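PDB 3SQR: laccase from Botrytis aclada, which oxidises phenolic substrates with four copper ions, reducing dioxygen to water, and probably serves in lignin breakdown and the detoxification of lignin-derived products. Local coordinates for residues A[393-398]-A[403-408]; A[449-454]-A[522-527]. One frame throughout, in Å; residues are numbered along the deposited sequence.

Followed from the N terminus, the chain closes interaction 1 first: strand 387-398 turns back through residues 399-401 into strand 402-406, a short-range hairpin at the outer edge of a six-stranded sheet. Only after this does interaction 2 open, joining residues 449-454 to 522-527 over a much longer loop, so the two contacts lie in series and neither encloses nor crosses the other. Strand 448-455 pairs with strand 387-398 in the same sheet, where Val-394 meets Ile-453, and this links the two contacts. Interaction 1 thus forms the edge of one sheet of the cupredoxin-like third domain, whereas interaction 2 joins that sheet to the facing one, which carries copper ligands.

Interaction 1: residues A[393-398]-A[403-408]; sequences QVSSAF and TWTINS. With NAG (2-acetamido-2-deoxy-beta-D-glucopyranose), chain I.
Val-394 to Ala-397 pair with Ile-406 to Thr-403 as antiparallel strands; the axes of these short segments approach to 4.3 Å, with 141° between their directions, a marked twist. Two hydrogen-bonded pairs, Ser-395 with Thr-405 and Ala-397 with Thr-403, each contribute reciprocal N-H to O bonds. Past Ile-406 the pattern changes: Asn-407 N still bonds to Gln-393 O, but the side-chain carbonyl OD1 of Asn-407 receives Gln-393 N at 2.9 Å, almost in line with its C=O (174°). Asn-407 ND2 is covalently bonded to C1 of the N-acetylglucosamine (1.4 Å), and Gln-393 OE1 lies 3.5 Å from C6 of that sugar. Beta-branched Val-394 and Ile-406 suit a buried strand face and lie alongside each other there. Val-394 CG1 also nears CE3 of Trp-404, whose ring meets those of the type 1 copper ligands His-463, edge-to-face, and His-531, obliquely. On the other face Thr-405 turns OG1 between its N and carbonyl carbon (chi1 61°), bringing it to a water 2.8 Å away that also bonds Gln-393 O and Ser-408 N. The neighbouring strand thus holds the glycosylated amide by its oxygen, which should limit its rotation about CB-CG and steady the sugar's attachment point.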
ATOM      1  N   GLN A 393      -3.812 -18.576 -11.341  1.00 27.09           N
ATOM      2  CA  GLN A 393      -4.761 -17.998 -12.274  1.00 26.87           C
ATOM      3  C   GLN A 393      -5.936 -17.414 -11.572  1.00 25.96           C
ATOM      4  O   GLN A 393      -6.640 -18.073 -10.800  1.00 27.15           O
ATOM      5  CB  GLN A 393      -5.218 -19.057 -13.285  1.00 28.38           C
ATOM      6  CG  GLN A 393      -4.044 -19.716 -13.985  1.00 30.21           C
ATOM      7  CD  GLN A 393      -4.491 -20.821 -14.917  1.00 32.60           C
ATOM      8  OE1 GLN A 393      -5.538 -21.418 -14.729  1.00 33.43           O
ATOM      9  NE2 GLN A 393      -3.717 -21.073 -15.911  1.00 32.99           N
ATOM     10  N   VAL A 394      -6.187 -16.159 -11.900  1.00 26.66           N
ATOM     11  CA  VAL A 394      -7.309 -15.437 -11.324  1.00 26.70           C
ATOM     12  C   VAL A 394      -8.548 -15.601 -12.194  1.00 26.47           C
ATOM     13  O   VAL A 394      -8.525 -15.369 -13.383  1.00 26.90           O
ATOM     14  CB  VAL A 394      -6.983 -13.964 -11.146  1.00 25.64           C
ATOM     15  CG1 VAL A 394      -8.111 -13.225 -10.414  1.00 26.69           C
ATOM     16  CG2 VAL A 394      -5.654 -13.833 -10.335  1.00 24.74           C
ATOM     17  N   SER A 395      -9.629 -15.944 -11.521  1.00 26.76           N
ATOM     18  CA  SER A 395     -10.938 -15.972 -12.120  1.00 28.80           C
ATOM     19  C   SER A 395     -11.956 -15.394 -11.134  1.00 29.31           C
ATOM     20  O   SER A 395     -11.566 -14.791 -10.127  1.00 27.47           O
ATOM     21  CB  SER A 395     -11.284 -17.408 -12.549  1.00 28.34           C
ATOM     22  OG  SER A 395     -12.418 -17.369 -13.376  1.00 29.98           O
ATOM     23  N   SER A 396     -13.239 -15.543 -11.437  1.00 29.78           N
ATOM     24  CA  SER A 396     -14.267 -15.134 -10.508  1.00 30.63           C
ATOM     25  C   SER A 396     -15.380 -16.148 -10.410  1.00 32.57           C
ATOM     26  O   SER A 396     -15.525 -17.018 -11.281  1.00 29.65           O
ATOM     27  CB  SER A 396     -14.823 -13.772 -10.891  1.00 31.88           C
ATOM     28  OG  SER A 396     -15.485 -13.865 -12.131  1.00 30.99           O
ATOM     29  N   ALA A 397     -16.174 -16.026  -9.361  1.00 33.91           N
ATOM     30  CA  ALA A 397     -17.287 -16.949  -9.129  1.00 36.14           C
ATOM     31  C   ALA A 397     -18.290 -16.191  -8.306  1.00 38.49           C
ATOM     32  O   ALA A 397     -18.038 -15.037  -7.921  1.00 40.06           O
ATOM     33  CB  ALA A 397     -16.850 -18.202  -8.415  1.00 35.22           C
ATOM     34  N   PHE A 398     -19.458 -16.779  -8.126  1.00 38.13           N
ATOM     35  CA  PHE A 398     -20.470 -16.140  -7.333  1.00 39.65           C
ATOM     36  C   PHE A 398     -20.967 -17.186  -6.367  1.00 41.10           C
ATOM     37  O   PHE A 398     -21.459 -18.248  -6.770  1.00 42.92           O
ATOM     38  CB  PHE A 398     -21.595 -15.574  -8.210  1.00 39.41           C
ATOM     39  CG  PHE A 398     -22.421 -14.532  -7.512  1.00 42.17           C
ATOM     40  CD1 PHE A 398     -23.372 -14.916  -6.545  1.00 46.03           C
ATOM     41  CD2 PHE A 398     -22.254 -13.180  -7.800  1.00 44.56           C
ATOM     42  CE1 PHE A 398     -24.139 -13.961  -5.879  1.00 46.82           C
ATOM     43  CE2 PHE A 398     -23.012 -12.207  -7.140  1.00 47.58           C
ATOM     44  CZ  PHE A 398     -23.965 -12.599  -6.172  1.00 47.82           C
ATOM     45  N   THR A 403     -17.033 -13.290  -5.856  1.00 28.85           N
ATOM     46  CA  THR A 403     -15.748 -13.638  -5.292  1.00 28.48           C
ATOM     47  C   THR A 403     -14.756 -13.766  -6.429  1.00 29.02           C
ATOM     48  O   THR A 403     -15.118 -14.182  -7.526  1.00 29.52           O
ATOM     49  CB  THR A 403     -15.738 -14.953  -4.528  1.00 29.33           C
ATOM     50  OG1 THR A 403     -16.006 -16.046  -5.426  1.00 30.81           O
ATOM     51  CG2 THR A 403     -16.746 -14.974  -3.406  1.00 28.97           C
ATOM     52  N   TRP A 404     -13.503 -13.426  -6.136  1.00 27.07           N
ATOM     53  CA  TRP A 404     -12.365 -13.737  -6.995  1.00 26.32           C
ATOM     54  C   TRP A 404     -11.763 -15.067  -6.550  1.00 25.34           C
ATOM     55  O   TRP A 404     -11.724 -15.356  -5.338  1.00 26.16           O
ATOM     56  CB  TRP A 404     -11.286 -12.637  -6.904  1.00 26.84           C
ATOM     57  CG  TRP A 404     -11.780 -11.280  -7.219  1.00 27.70           C
ATOM     58  CD1 TRP A 404     -12.238 -10.380  -6.331  1.00 27.84           C
ATOM     59  CD2 TRP A 404     -11.975 -10.705  -8.519  1.00 27.08           C
ATOM     60  NE1 TRP A 404     -12.647  -9.246  -6.980  1.00 27.99           N
ATOM     61  CE2 TRP A 404     -12.507  -9.411  -8.323  1.00 27.55           C
ATOM     62  CE3 TRP A 404     -11.768 -11.164  -9.829  1.00 28.17           C
ATOM     63  CZ2 TRP A 404     -12.842  -8.574  -9.358  1.00 27.71           C
ATOM     64  CZ3 TRP A 404     -12.086 -10.302 -10.873  1.00 30.51           C
ATOM     65  CH2 TRP A 404     -12.618  -9.025 -10.632  1.00 31.59           C
ATOM     66  N   THR A 405     -11.190 -15.816  -7.492  1.00 26.79           N
ATOM     67  CA  THR A 405     -10.566 -17.046  -7.163  1.00 27.37           C
ATOM     68  C   THR A 405      -9.172 -17.083  -7.740  1.00 26.91           C
ATOM     69  O   THR A 405      -8.867 -16.464  -8.731  1.00 24.72           O
ATOM     70  CB  THR A 405     -11.392 -18.257  -7.709  1.00 27.97           C
ATOM     71  OG1 THR A 405     -11.437 -18.111  -9.133  1.00 27.74           O
ATOM     72  CG2 THR A 405     -12.833 -18.293  -7.096  1.00 26.90           C
ATOM     73  N   ILE A 406      -8.325 -17.810  -7.030  1.00 27.67           N
ATOM     74  CA  ILE A 406      -6.964 -18.123  -7.426  1.00 28.20           C
ATOM     75  C   ILE A 406      -6.895 -19.635  -7.490  1.00 28.47           C
ATOM     76  O   ILE A 406      -7.075 -20.335  -6.476  1.00 28.71           O
ATOM     77  CB  ILE A 406      -6.001 -17.677  -6.361  1.00 27.75           C
ATOM     78  CG1 ILE A 406      -6.300 -16.214  -5.994  1.00 29.23           C
ATOM     79  CG2 ILE A 406      -4.548 -17.851  -6.886  1.00 28.76           C
ATOM     80  CD1 ILE A 406      -5.431 -15.247  -6.692  0.50 29.92           C
ATOM     81  N   ASN A 407      -6.650 -20.123  -8.683  1.00 30.20           N
ATOM     82  CA  ASN A 407      -6.808 -21.529  -9.008  1.00 30.60           C
ATOM     83  C   ASN A 407      -8.025 -22.111  -8.376  1.00 30.22           C
ATOM     84  O   ASN A 407      -7.977 -23.104  -7.638  1.00 31.25           O
ATOM     85  CB  ASN A 407      -5.548 -22.266  -8.593  1.00 31.82           C
ATOM     86  CG  ASN A 407      -4.539 -22.219  -9.649  1.00 33.81           C
ATOM     87  OD1 ASN A 407      -4.294 -21.180 -10.232  1.00 32.96           O
ATOM     88  ND2 ASN A 407      -3.921 -23.353  -9.915  1.00 35.26           N
ATOM     89  N   SER A 408      -9.138 -21.455  -8.674  1.00 29.68           N
ATOM     90  CA  SER A 408     -10.472 -21.880  -8.274  1.00 30.33           C
ATOM     91  C   SER A 408     -10.845 -21.718  -6.864  1.00 28.88           C
ATOM     92  O   SER A 408     -11.966 -22.051  -6.523  1.00 30.72           O
ATOM     93  CB  SER A 408     -10.785 -23.311  -8.779  1.00 29.75           C
ATOM     94  OG  SER A 408     -10.184 -23.477 -10.068  1.00 33.79           O
TER
HETATM   95  C1  NAG I 558      -2.952 -23.437 -10.968  1.00 36.32           C
HETATM   96  C2  NAG I 558      -1.716 -24.270 -10.657  1.00 36.91           C
HETATM   97  C3  NAG I 558      -0.865 -24.378 -11.913  1.00 36.02           C
HETATM   98  C4  NAG I 558      -1.686 -24.907 -13.072  1.00 37.80           C
HETATM   99  C5  NAG I 558      -2.849 -23.942 -13.302  1.00 37.39           C
HETATM  100  C6  NAG I 558      -3.717 -24.371 -14.498  1.00 39.33           C
HETATM  101  C7  NAG I 558      -0.813 -24.279  -8.350  1.00 36.30           C
HETATM  102  C8  NAG I 558       0.096 -23.644  -7.325  1.00 39.83           C
HETATM  103  N2  NAG I 558      -0.877 -23.736  -9.555  1.00 33.11           N
HETATM  104  O3  NAG I 558       0.181 -25.255 -11.603  1.00 32.79           O
HETATM  105  O4  NAG I 558      -0.877 -24.921 -14.228  1.00 37.20           O
HETATM  106  O5  NAG I 558      -3.616 -23.986 -12.109  1.00 32.78           O
HETATM  107  O6  NAG I 558      -4.208 -25.661 -14.202  1.00 36.50           O
HETATM  108  O7  NAG I 558      -1.460 -25.269  -8.027  1.00 38.95           O
HETATM  109  O   HOH W   1      -9.214 -19.151 -10.394  1.00 30.24           O

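Interaction 2: residues A[449-454]-A[522-527]; sequences VVYVIE and WLLHCH. With CU (copper (II) ion), chain E; CU (copper (II) ion), chain F; CU (copper (II) ion), chain D.
Leu-524 reaches across from the copper-bearing strand to Tyr-451 and Ile-453, its branched end packing between two facing sheets, where Met-538 and Ile-512 also touch it. From CB, which points toward the other strand, the chain sets CG anti to the backbone N (chi1 171°) and then forks. Leu-524 CD1 lies obliquely against the tyrosine ring, 3.8 Å from Tyr-451 CE2 and nearly as near CD2. Leu-524 CD2 approaches that CE2 as well and lies 4.4 Å from Ile-453 CD1, a loose touch. Leucine suits this place because one forked tip can serve an aromatic and an aliphatic neighbour together, while Tyr-451 sends its hydroxyl on to Glu-392. No hydrogen bond crosses; the nearest CA atoms, of Ile-453 and Leu-524, are 10.5 Å apart, as expected of layers in a beta sandwich. The next three residues are the His-Cys-His of multicopper oxidases. His-525 and His-527 bind two separate coppers through NE2, and Cys-526 SG holds the type 1 copper at 2.2 Å. Apolar packing thus backs the strand just before its ligands, and the cysteine and its flanking histidines give a short covalent path, the accepted electron route from type 1 copper to the trinuclear cluster.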
ATOM      1  N   VAL A 449      11.919 -17.939  -6.232  1.00 28.15           N
ATOM      2  CA  VAL A 449      10.650 -18.296  -6.809  1.00 27.98           C
ATOM      3  C   VAL A 449      10.231 -17.230  -7.807  1.00 27.32           C
ATOM      4  O   VAL A 449      10.449 -16.056  -7.536  1.00 25.32           O
ATOM      5  CB  VAL A 449       9.547 -18.509  -5.754  1.00 29.60           C
ATOM      6  CG1 VAL A 449       9.380 -17.305  -4.838  1.00 33.16           C
ATOM      7  CG2 VAL A 449       8.234 -18.811  -6.459  1.00 32.37           C
ATOM      8  N   VAL A 450       9.751 -17.656  -8.978  1.00 25.39           N
ATOM      9  CA  VAL A 450       9.006 -16.772  -9.895  1.00 26.38           C
ATOM     10  C   VAL A 450       7.546 -17.174  -9.759  1.00 25.75           C
ATOM     11  O   VAL A 450       7.142 -18.347  -9.904  1.00 26.95           O
ATOM     12  CB  VAL A 450       9.442 -16.830 -11.329  1.00 25.91           C
ATOM     13  CG1 VAL A 450       8.406 -16.073 -12.244  1.00 26.75           C
ATOM     14  CG2 VAL A 450      10.805 -16.249 -11.497  1.00 25.12           C
ATOM     15  N   TYR A 451       6.744 -16.195  -9.362  1.00 26.90           N
ATOM     16  CA  TYR A 451       5.345 -16.399  -9.159  1.00 25.29           C
ATOM     17  C   TYR A 451       4.662 -15.674 -10.295  1.00 25.98           C
ATOM     18  O   TYR A 451       4.866 -14.459 -10.510  1.00 26.41           O
ATOM     19  CB  TYR A 451       4.887 -15.815  -7.816  1.00 24.43           C
ATOM     20  CG  TYR A 451       3.424 -15.920  -7.580  1.00 24.79           C
ATOM     21  CD1 TYR A 451       2.824 -17.130  -7.282  1.00 28.44           C
ATOM     22  CD2 TYR A 451       2.610 -14.784  -7.616  1.00 27.06           C
ATOM     23  CE1 TYR A 451       1.486 -17.212  -7.034  1.00 27.13           C
ATOM     24  CE2 TYR A 451       1.263 -14.880  -7.387  1.00 25.86           C
ATOM     25  CZ  TYR A 451       0.702 -16.088  -7.088  1.00 29.27           C
ATOM     26  OH  TYR A 451      -0.657 -16.162  -6.858  1.00 29.97           O
ATOM     27  N   VAL A 452       3.906 -16.432 -11.076  1.00 26.39           N
ATOM     28  CA  VAL A 452       3.196 -15.874 -12.226  1.00 25.65           C
ATOM     29  C   VAL A 452       1.725 -15.881 -11.859  1.00 26.67           C
ATOM     30  O   VAL A 452       1.162 -16.896 -11.571  1.00 25.24           O
ATOM     31  CB  VAL A 452       3.397 -16.704 -13.557  1.00 26.27           C
ATOM     32  CG1 VAL A 452       2.543 -16.077 -14.685  1.00 26.35           C
ATOM     33  CG2 VAL A 452       4.845 -16.673 -14.036  1.00 25.00           C
ATOM     34  N   ILE A 453       1.102 -14.716 -11.912  1.00 25.69           N
ATOM     35  CA  ILE A 453      -0.297 -14.646 -11.652  1.00 25.69           C
ATOM     36  C   ILE A 453      -0.936 -14.129 -12.948  1.00 24.53           C
ATOM     37  O   ILE A 453      -0.499 -13.146 -13.540  1.00 23.28           O
ATOM     38  CB  ILE A 453      -0.639 -13.757 -10.435  1.00 24.25           C
ATOM     39  CG1 ILE A 453      -2.153 -13.796 -10.193  1.00 28.98           C
ATOM     40  CG2 ILE A 453      -0.031 -12.354 -10.579  1.00 27.10           C
ATOM     41  CD1 ILE A 453      -2.585 -13.249  -8.839  1.00 29.56           C
ATOM     42  N   GLU A 454      -1.904 -14.894 -13.400  1.00 25.51           N
ATOM     43  CA  GLU A 454      -2.587 -14.680 -14.659  1.00 24.87           C
ATOM     44  C   GLU A 454      -3.965 -14.181 -14.450  1.00 24.42           C
ATOM     45  O   GLU A 454      -4.717 -14.672 -13.597  1.00 25.83           O
ATOM     46  CB  GLU A 454      -2.711 -16.004 -15.407  1.00 25.68           C
ATOM     47  CG  GLU A 454      -1.419 -16.650 -15.736  1.00 27.09           C
ATOM     48  CD  GLU A 454      -1.685 -17.893 -16.563  1.00 29.76           C
ATOM     49  OE1 GLU A 454      -2.422 -17.768 -17.567  1.00 29.76           O
ATOM     50  OE2 GLU A 454      -1.187 -18.967 -16.161  1.00 29.74           O
ATOM     51  N   TRP A 522       3.218 -15.227   4.177  1.00 22.11           N
ATOM     52  CA  TRP A 522       3.172 -13.952   3.466  1.00 21.01           C
ATOM     53  C   TRP A 522       1.987 -13.831   2.530  1.00 20.42           C
ATOM     54  O   TRP A 522       1.878 -14.547   1.555  1.00 20.70           O
ATOM     55  CB  TRP A 522       4.488 -13.768   2.728  1.00 21.23           C
ATOM     56  CG  TRP A 522       5.632 -13.890   3.631  1.00 20.23           C
ATOM     57  CD1 TRP A 522       6.662 -14.799   3.565  1.00 21.49           C
ATOM     58  CD2 TRP A 522       5.899 -13.100   4.774  1.00 21.20           C
ATOM     59  NE1 TRP A 522       7.509 -14.627   4.555  1.00 21.48           N
ATOM     60  CE2 TRP A 522       7.122 -13.575   5.320  1.00 19.30           C
ATOM     61  CE3 TRP A 522       5.305 -11.984   5.343  1.00 21.93           C
ATOM     62  CZ2 TRP A 522       7.720 -13.001   6.410  1.00 21.56           C
ATOM     63  CZ3 TRP A 522       5.908 -11.407   6.465  1.00 21.69           C
ATOM     64  CH2 TRP A 522       7.099 -11.939   7.001  1.00 19.44           C
ATOM     65  N   LEU A 523       1.129 -12.909   2.841  1.00 21.19           N
ATOM     66  CA  LEU A 523      -0.050 -12.640   2.048  1.00 21.33           C
ATOM     67  C   LEU A 523       0.334 -11.996   0.701  1.00 21.79           C
ATOM     68  O   LEU A 523       1.272 -11.186   0.627  1.00 22.76           O
ATOM     69  CB  LEU A 523      -0.992 -11.720   2.804  1.00 20.87           C
ATOM     70  CG  LEU A 523      -2.363 -11.475   2.158  1.00 22.36           C
ATOM     71  CD1 LEU A 523      -3.177 -12.826   2.161  1.00 23.72           C
ATOM     72  CD2 LEU A 523      -3.114 -10.390   2.878  1.00 22.88           C
ATOM     73  N   LEU A 524      -0.352 -12.384  -0.363  1.00 21.48           N
ATOM     74  CA  LEU A 524      -0.242 -11.684  -1.629  1.00 22.31           C
ATOM     75  C   LEU A 524      -1.682 -11.454  -2.076  1.00 22.70           C
ATOM     76  O   LEU A 524      -2.499 -12.342  -2.006  1.00 23.52           O
ATOM     77  CB  LEU A 524       0.495 -12.517  -2.671  1.00 22.48           C
ATOM     78  CG  LEU A 524       0.457 -11.924  -4.092  1.00 23.93           C
ATOM     79  CD1 LEU A 524       1.774 -12.199  -4.810  1.00 23.97           C
ATOM     80  CD2 LEU A 524      -0.788 -12.455  -4.858  1.00 20.55           C
ATOM     81  N   HIS A 525      -2.003 -10.232  -2.467  1.00 22.77           N
ATOM     82  CA  HIS A 525      -3.358  -9.906  -2.757  1.00 22.13           C
ATOM     83  C   HIS A 525      -3.472  -8.690  -3.611  1.00 21.88           C
ATOM     84  O   HIS A 525      -2.539  -7.892  -3.683  1.00 22.68           O
ATOM     85  CB  HIS A 525      -4.131  -9.668  -1.467  1.00 22.74           C
ATOM     86  CG  HIS A 525      -3.659  -8.487  -0.700  1.00 22.79           C
ATOM     87  ND1 HIS A 525      -4.327  -7.283  -0.694  1.00 24.43           N
ATOM     88  CD2 HIS A 525      -2.562  -8.318   0.076  1.00 26.13           C
ATOM     89  CE1 HIS A 525      -3.690  -6.441   0.099  1.00 24.34           C
ATOM     90  NE2 HIS A 525      -2.597  -7.034   0.549  1.00 25.57           N
ATOM     91  N   CYS A 526      -4.606  -8.591  -4.297  1.00 22.29           N
ATOM     92  CA  CYS A 526      -4.994  -7.334  -4.926  1.00 21.15           C
ATOM     93  C   CYS A 526      -5.284  -6.313  -3.817  1.00 20.73           C
ATOM     94  O   CYS A 526      -5.961  -6.635  -2.814  1.00 21.37           O
ATOM     95  CB  CYS A 526      -6.249  -7.526  -5.771  1.00 22.97           C
ATOM     96  SG  CYS A 526      -6.689  -6.006  -6.521  1.00 23.39           S
ATOM     97  N   HIS A 527      -4.768  -5.105  -3.988  1.00 20.47           N
ATOM     98  CA  HIS A 527      -4.899  -4.050  -2.998  1.00 21.65           C
ATOM     99  C   HIS A 527      -6.139  -3.196  -3.237  1.00 23.27           C
ATOM    100  O   HIS A 527      -6.400  -2.225  -2.470  1.00 24.27           O
ATOM    101  CB  HIS A 527      -3.639  -3.127  -2.994  1.00 21.97           C
ATOM    102  CG  HIS A 527      -3.217  -2.680  -1.622  1.00 23.06           C
ATOM    103  ND1 HIS A 527      -4.039  -1.937  -0.821  1.00 21.48           N
ATOM    104  CD2 HIS A 527      -2.050  -2.845  -0.925  1.00 23.26           C
ATOM    105  CE1 HIS A 527      -3.416  -1.674   0.317  1.00 25.15           C
ATOM    106  NE2 HIS A 527      -2.214  -2.228   0.297  1.00 24.03           N
TER
HETATM  107 CU    CU E 545      -1.489  -6.558   2.137  0.80 27.37          CU
HETATM  108 CU    CU F 546      -0.912  -2.003   1.921  0.80 27.45          CU
HETATM  109 CU    CU D 544      -8.239  -6.462  -8.067  1.00 25.39          CU
HETATM  110  O   HOH W   2      -1.747  -4.487   2.213  1.00 31.17           O